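Tae4 (Agrobacterium tumefaciens, PDB 6IJF) is a type VI secretion effector of the amidase effector 4 family, probably a papain-like amidase that cleaves peptide bonds in bacterial peptidoglycan. Local coordinates at residues F6-H20 / D134-S147. Numbering follows the deposited sequence.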
loop_
_atom_site.group_PDB
_atom_site.type_symbol
_atom_site.label_atom_id
_atom_site.label_comp_id
_atom_site.label_asym_id
_atom_site.label_seq_id
_atom_site.Cartn_x
_atom_site.Cartn_y
_atom_site.Cartn_z
ATOM N N PHE C 6 -30.455 5.374 -0.866
ATOM C CA PHE C 6 -28.982 5.296 -0.771
ATOM C C PHE C 6 -28.340 6.049 -1.942
ATOM O O PHE C 6 -27.341 6.731 -1.697
ATOM C CB PHE C 6 -28.480 3.849 -0.732
ATOM C CG PHE C 6 -26.988 3.797 -0.553
ATOM C CD1 PHE C 6 -26.426 3.975 0.706
ATOM C CD2 PHE C 6 -26.150 3.668 -1.635
ATOM C CE1 PHE C 6 -25.057 3.946 0.883
ATOM C CE2 PHE C 6 -24.771 3.662 -1.463
ATOM C CZ PHE C 6 -24.229 3.782 -0.193
ATOM N N ASP C 7 -28.853 5.932 -3.176
ATOM C CA ASP C 7 -28.197 6.586 -4.339
ATOM C C ASP C 7 -28.249 8.098 -4.149
ATOM O O ASP C 7 -27.292 8.768 -4.551
ATOM C CB ASP C 7 -28.808 6.126 -5.655
ATOM C CG ASP C 7 -28.601 4.631 -5.851
ATOM O OD1 ASP C 7 -27.447 4.165 -5.661
ATOM O OD2 ASP C 7 -29.583 3.946 -6.161
ATOM N N THR C 8 -29.314 8.615 -3.531
ATOM C CA THR C 8 -29.466 10.073 -3.273
ATOM C C THR C 8 -28.457 10.473 -2.197
ATOM O O THR C 8 -27.727 11.451 -2.390
ATOM C CB THR C 8 -30.904 10.420 -2.869
ATOM O OG1 THR C 8 -31.750 10.058 -3.961
ATOM C CG2 THR C 8 -31.077 11.879 -2.525
ATOM N N LEU C 9 -28.428 9.739 -1.088
ATOM C CA LEU C 9 -27.504 9.997 0.038
ATOM C C LEU C 9 -26.055 10.034 -0.460
ATOM O O LEU C 9 -25.344 11.007 -0.145
ATOM C CB LEU C 9 -27.707 8.875 1.053
ATOM C CG LEU C 9 -27.047 9.124 2.395
ATOM C CD1 LEU C 9 -27.617 10.380 3.071
ATOM C CD2 LEU C 9 -27.230 7.890 3.281
ATOM N N TYR C 10 -25.656 9.042 -1.255
ATOM C CA TYR C 10 -24.270 8.877 -1.772
ATOM C C TYR C 10 -23.919 10.023 -2.716
ATOM O O TYR C 10 -22.823 10.636 -2.609
ATOM C CB TYR C 10 -24.126 7.519 -2.462
ATOM C CG TYR C 10 -22.698 7.114 -2.727
ATOM C CD1 TYR C 10 -22.018 7.505 -3.872
ATOM C CD2 TYR C 10 -22.025 6.323 -1.810
ATOM C CE1 TYR C 10 -20.707 7.100 -4.108
ATOM C CE2 TYR C 10 -20.722 5.920 -2.024
ATOM C CZ TYR C 10 -20.055 6.318 -3.167
ATOM O OH TYR C 10 -18.758 5.921 -3.299
ATOM N N SER C 11 -24.830 10.342 -3.641
ATOM C CA SER C 11 -24.666 11.473 -4.592
ATOM C C SER C 11 -24.437 12.778 -3.818
ATOM O O SER C 11 -23.813 13.686 -4.382
ATOM C CB SER C 11 -25.862 11.611 -5.515
ATOM O OG SER C 11 -26.963 12.204 -4.816
ATOM N N ASN C 12 -24.957 12.905 -2.591
ATOM C CA ASN C 12 -24.831 14.161 -1.792
ATOM C C ASN C 12 -23.613 14.156 -0.853
ATOM O O ASN C 12 -23.429 15.161 -0.118
ATOM C CB ASN C 12 -26.121 14.408 -1.017
ATOM C CG ASN C 12 -27.229 14.932 -1.912
ATOM O OD1 ASN C 12 -28.413 14.602 -1.729
ATOM N ND2 ASN C 12 -26.862 15.794 -2.842
ATOM N N TYR C 13 -22.834 13.080 -0.825
ATOM C CA TYR C 13 -21.741 12.903 0.175
ATOM C C TYR C 13 -20.444 13.510 -0.361
ATOM O O TYR C 13 -19.949 13.104 -1.418
ATOM C CB TYR C 13 -21.576 11.427 0.553
ATOM C CG TYR C 13 -20.398 11.175 1.474
ATOM C CD1 TYR C 13 -20.498 11.346 2.844
ATOM C CD2 TYR C 13 -19.164 10.808 0.962
ATOM C CE1 TYR C 13 -19.419 11.144 3.679
ATOM C CE2 TYR C 13 -18.079 10.560 1.793
ATOM C CZ TYR C 13 -18.200 10.743 3.158
ATOM O OH TYR C 13 -17.094 10.575 3.945
ATOM N N PRO C 14 -19.826 14.470 0.360
ATOM C CA PRO C 14 -18.484 14.956 0.022
ATOM C C PRO C 14 -17.370 14.096 0.642
ATOM O O PRO C 14 -17.253 13.989 1.875
ATOM C CB PRO C 14 -18.536 16.386 0.587
ATOM C CG PRO C 14 -19.339 16.235 1.845
ATOM C CD PRO C 14 -20.353 15.133 1.561
ATOM N N SER C 15 -16.558 13.462 -0.196
ATOM C CA SER C 15 -15.516 12.502 0.243
ATOM C C SER C 15 -14.225 13.236 0.613
ATOM O O SER C 15 -13.885 14.247 -0.037
ATOM C CB SER C 15 -15.308 11.459 -0.835
ATOM O OG SER C 15 -14.134 10.691 -0.593
ATOM N N SER C 16 -13.463 12.734 1.588
ATOM C CA SER C 16 -12.100 13.237 1.915
ATOM C C SER C 16 -11.016 12.507 1.091
ATOM O O SER C 16 -9.812 12.798 1.294
ATOM C CB SER C 16 -11.812 13.123 3.406
ATOM O OG SER C 16 -12.013 11.806 3.843
ATOM N N ASP C 17 -11.411 11.593 0.199
ATOM C CA ASP C 17 -10.489 10.741 -0.593
ATOM C C ASP C 17 -10.304 11.381 -1.964
ATOM O O ASP C 17 -11.231 11.414 -2.767
ATOM C CB ASP C 17 -11.006 9.309 -0.677
ATOM C CG ASP C 17 -10.141 8.369 -1.520
ATOM O OD1 ASP C 17 -9.145 8.803 -2.089
ATOM O OD2 ASP C 17 -10.471 7.205 -1.583
ATOM N N PRO C 18 -9.112 11.936 -2.261
ATOM C CA PRO C 18 -8.849 12.531 -3.572
ATOM C C PRO C 18 -9.077 11.605 -4.772
ATOM O O PRO C 18 -9.197 12.102 -5.872
ATOM C CB PRO C 18 -7.363 12.909 -3.465
ATOM C CG PRO C 18 -7.168 13.175 -1.993
ATOM C CD PRO C 18 -7.986 12.091 -1.329
ATOM N N SER C 19 -9.069 10.291 -4.564
ATOM C CA SER C 19 -9.327 9.313 -5.649
ATOM C C SER C 19 -10.821 9.271 -6.001
ATOM O O SER C 19 -11.132 8.684 -7.012
ATOM C CB SER C 19 -8.830 7.942 -5.320
ATOM O OG SER C 19 -9.663 7.266 -4.372
ATOM N N HIS C 20 -11.695 9.762 -5.129
ATOM C CA HIS C 20 -13.167 9.572 -5.224
ATOM C C HIS C 20 -13.780 10.653 -6.102
ATOM O O HIS C 20 -13.377 11.804 -6.026
ATOM C CB HIS C 20 -13.793 9.599 -3.825
ATOM C CG HIS C 20 -15.207 9.148 -3.790
ATOM N ND1 HIS C 20 -16.262 10.015 -4.021
ATOM C CD2 HIS C 20 -15.745 7.929 -3.547
ATOM C CE1 HIS C 20 -17.391 9.341 -3.936
ATOM N NE2 HIS C 20 -17.096 8.059 -3.619
ATOM N N ASP C 134 -19.083 6.689 7.826
ATOM C CA ASP C 134 -18.869 6.783 6.368
ATOM C C ASP C 134 -20.039 6.084 5.692
ATOM O O ASP C 134 -20.892 5.510 6.390
ATOM C CB ASP C 134 -17.520 6.150 5.973
ATOM C CG ASP C 134 -16.864 6.730 4.731
ATOM O OD1 ASP C 134 -17.586 7.220 3.851
ATOM O OD2 ASP C 134 -15.631 6.769 4.695
ATOM N N LEU C 135 -20.077 6.175 4.370
ATOM C CA LEU C 135 -20.992 5.404 3.503
ATOM C C LEU C 135 -20.197 4.286 2.860
ATOM O O LEU C 135 -19.033 4.483 2.494
ATOM C CB LEU C 135 -21.597 6.293 2.402
ATOM C CG LEU C 135 -22.328 7.551 2.890
ATOM C CD1 LEU C 135 -23.015 8.238 1.748
ATOM C CD2 LEU C 135 -23.306 7.253 4.015
ATOM N N VAL C 136 -20.814 3.136 2.712
ATOM C CA VAL C 136 -20.096 1.950 2.191
ATOM C C VAL C 136 -20.939 1.321 1.088
ATOM O O VAL C 136 -22.179 1.333 1.196
ATOM C CB VAL C 136 -19.756 0.972 3.328
ATOM C CG1 VAL C 136 -20.987 0.437 4.049
ATOM C CG2 VAL C 136 -18.873 -0.178 2.817
ATOM N N ARG C 137 -20.266 0.844 0.051
ATOM C CA ARG C 137 -20.839 -0.021 -1.009
ATOM C C ARG C 137 -20.193 -1.401 -0.904
ATOM O O ARG C 137 -18.961 -1.493 -1.037
ATOM C CB ARG C 137 -20.584 0.577 -2.400
ATOM C CG ARG C 137 -21.296 1.892 -2.665
ATOM C CD ARG C 137 -20.998 2.307 -4.118
ATOM N NE ARG C 137 -21.833 3.437 -4.496
ATOM C CZ ARG C 137 -23.124 3.374 -4.794
ATOM N NH1 ARG C 137 -23.755 2.214 -4.835
ATOM N NH2 ARG C 137 -23.789 4.482 -5.086
ATOM N N GLY C 138 -20.985 -2.428 -0.612
ATOM C CA GLY C 138 -20.553 -3.833 -0.691
ATOM C C GLY C 138 -20.420 -4.253 -2.151
ATOM O O GLY C 138 -21.178 -3.782 -2.999
ATOM N N GLY C 139 -19.365 -4.978 -2.485
ATOM C CA GLY C 139 -19.145 -5.512 -3.840
ATOM C C GLY C 139 -18.499 -6.870 -3.746
ATOM O O GLY C 139 -18.234 -7.316 -2.607
ATOM N N SER C 140 -18.275 -7.513 -4.886
ATOM C CA SER C 140 -17.713 -8.883 -4.961
ATOM C C SER C 140 -16.246 -8.854 -4.518
ATOM O O SER C 140 -15.838 -9.775 -3.780
ATOM C CB SER C 140 -17.866 -9.454 -6.352
ATOM O OG SER C 140 -18.358 -10.779 -6.255
ATOM N N GLU C 141 -15.520 -7.789 -4.888
ATOM C CA GLU C 141 -14.040 -7.678 -4.774
ATOM C C GLU C 141 -13.666 -7.134 -3.380
ATOM O O GLU C 141 -12.639 -7.595 -2.823
ATOM C CB GLU C 141 -13.441 -6.752 -5.840
ATOM C CG GLU C 141 -14.332 -6.389 -7.029
ATOM C CD GLU C 141 -15.199 -5.151 -6.802
ATOM O OE1 GLU C 141 -15.934 -5.131 -5.757
ATOM O OE2 GLU C 141 -15.145 -4.204 -7.664
ATOM N N ALA C 142 -14.442 -6.190 -2.843
ATOM C CA ALA C 142 -14.108 -5.485 -1.580
ATOM C C ALA C 142 -15.278 -4.628 -1.135
ATOM O O ALA C 142 -16.165 -4.322 -1.990
ATOM C CB ALA C 142 -12.874 -4.611 -1.762
ATOM N N THR C 143 -15.309 -4.283 0.150
ATOM C CA THR C 143 -16.120 -3.141 0.645
ATOM C C THR C 143 -15.385 -1.862 0.239
ATOM O O THR C 143 -14.146 -1.833 0.355
ATOM C CB THR C 143 -16.377 -3.201 2.149
ATOM O OG1 THR C 143 -15.113 -3.326 2.792
ATOM C CG2 THR C 143 -17.270 -4.365 2.513
ATOM N N GLN C 144 -16.113 -0.890 -0.263
ATOM C CA GLN C 144 -15.540 0.417 -0.600
ATOM C C GLN C 144 -16.304 1.474 0.198
ATOM O O GLN C 144 -17.505 1.666 -0.009
ATOM C CB GLN C 144 -15.415 0.626 -2.122
ATOM C CG GLN C 144 -13.929 0.817 -2.489
ATOM C CD GLN C 144 -13.496 0.208 -3.799
ATOM O OE1 GLN C 144 -14.118 -0.732 -4.285
ATOM N NE2 GLN C 144 -12.436 0.752 -4.388
ATOM N N CYS C 145 -15.596 2.099 1.125
ATOM C CA CYS C 145 -16.086 3.289 1.846
ATOM C C CYS C 145 -15.835 4.504 0.959
ATOM O O CYS C 145 -14.803 4.568 0.257
ATOM C CB CYS C 145 -15.453 3.359 3.228
ATOM S SG CYS C 145 -15.855 1.918 4.260
ATOM N N ALA C 146 -16.709 5.479 1.068
ATOM C CA ALA C 146 -16.646 6.731 0.292
ATOM C C ALA C 146 -15.390 7.528 0.654
ATOM O O ALA C 146 -14.793 8.122 -0.276
ATOM C CB ALA C 146 -17.918 7.516 0.502
ATOM N N SER C 147 -14.998 7.561 1.932
ATOM C CA SER C 147 -13.799 8.289 2.408
ATOM C C SER C 147 -12.686 7.351 2.890
ATOM O O SER C 147 -11.524 7.551 2.478
ATOM C CB SER C 147 -14.154 9.276 3.464
ATOM O OG SER C 147 -14.729 10.411 2.902
HETATM O O HOH W 1 -17.951 3.688 -2.112
HETATM O O HOH W 2 -10.390 10.027 2.779
HETATM O O HOH W 3 -13.177 6.361 -1.777
#
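Arg-137 lies over the Tyr-10 ring where the N-terminal helix 6-11 packs on the hairpin, strands 131-137 and 144-145, that ends the antiparallel sheet within this chain, a sheet consistent with a papain-like amidase fold. Arg-137 and Tyr-10 form a cation-pi pair, Arg-137 CZ standing 4.2 Å from the Tyr-10 ring centroid and 6° off its normal, yet the guanidinium and ring planes are 63° apart rather than stacked. Phe-6 presents its edge to one face of the same guanidinium, CE2 3.7 Å from Arg-137 CZ, with the planes almost perpendicular. Asp-7 adds only a long salt bridge at the guanidinium edge; its other oxygen bonds Gln-162.

Deeper in, Leu-135 points at the helix with CD1 against Tyr-13 CB and CD2 against Leu-9 CD2. At the open end of the hairpin, Tyr-13 CG, anti to the backbone N (chi1 175°), carries the ring toward Ser-147 and Ala-146, CE2 3.3 Å from Ala-146 CB. Ser-147 OG comes to the edge of that ring and donates to Tyr-13 OH at 2.6 Å, while accepting a nearly straight bond from Ser-16 N. Asp-134, the probable third member of a Cys-48/His-132/Asp-134 triad, receives Ser-147 N on the syn lone pair of OD2, which also bonds His-132. Ser-15 OG, which accepts from Asp-17 N in an ST turn, donates to Ala-146 O at 2.7 Å from above the carbonyl plane.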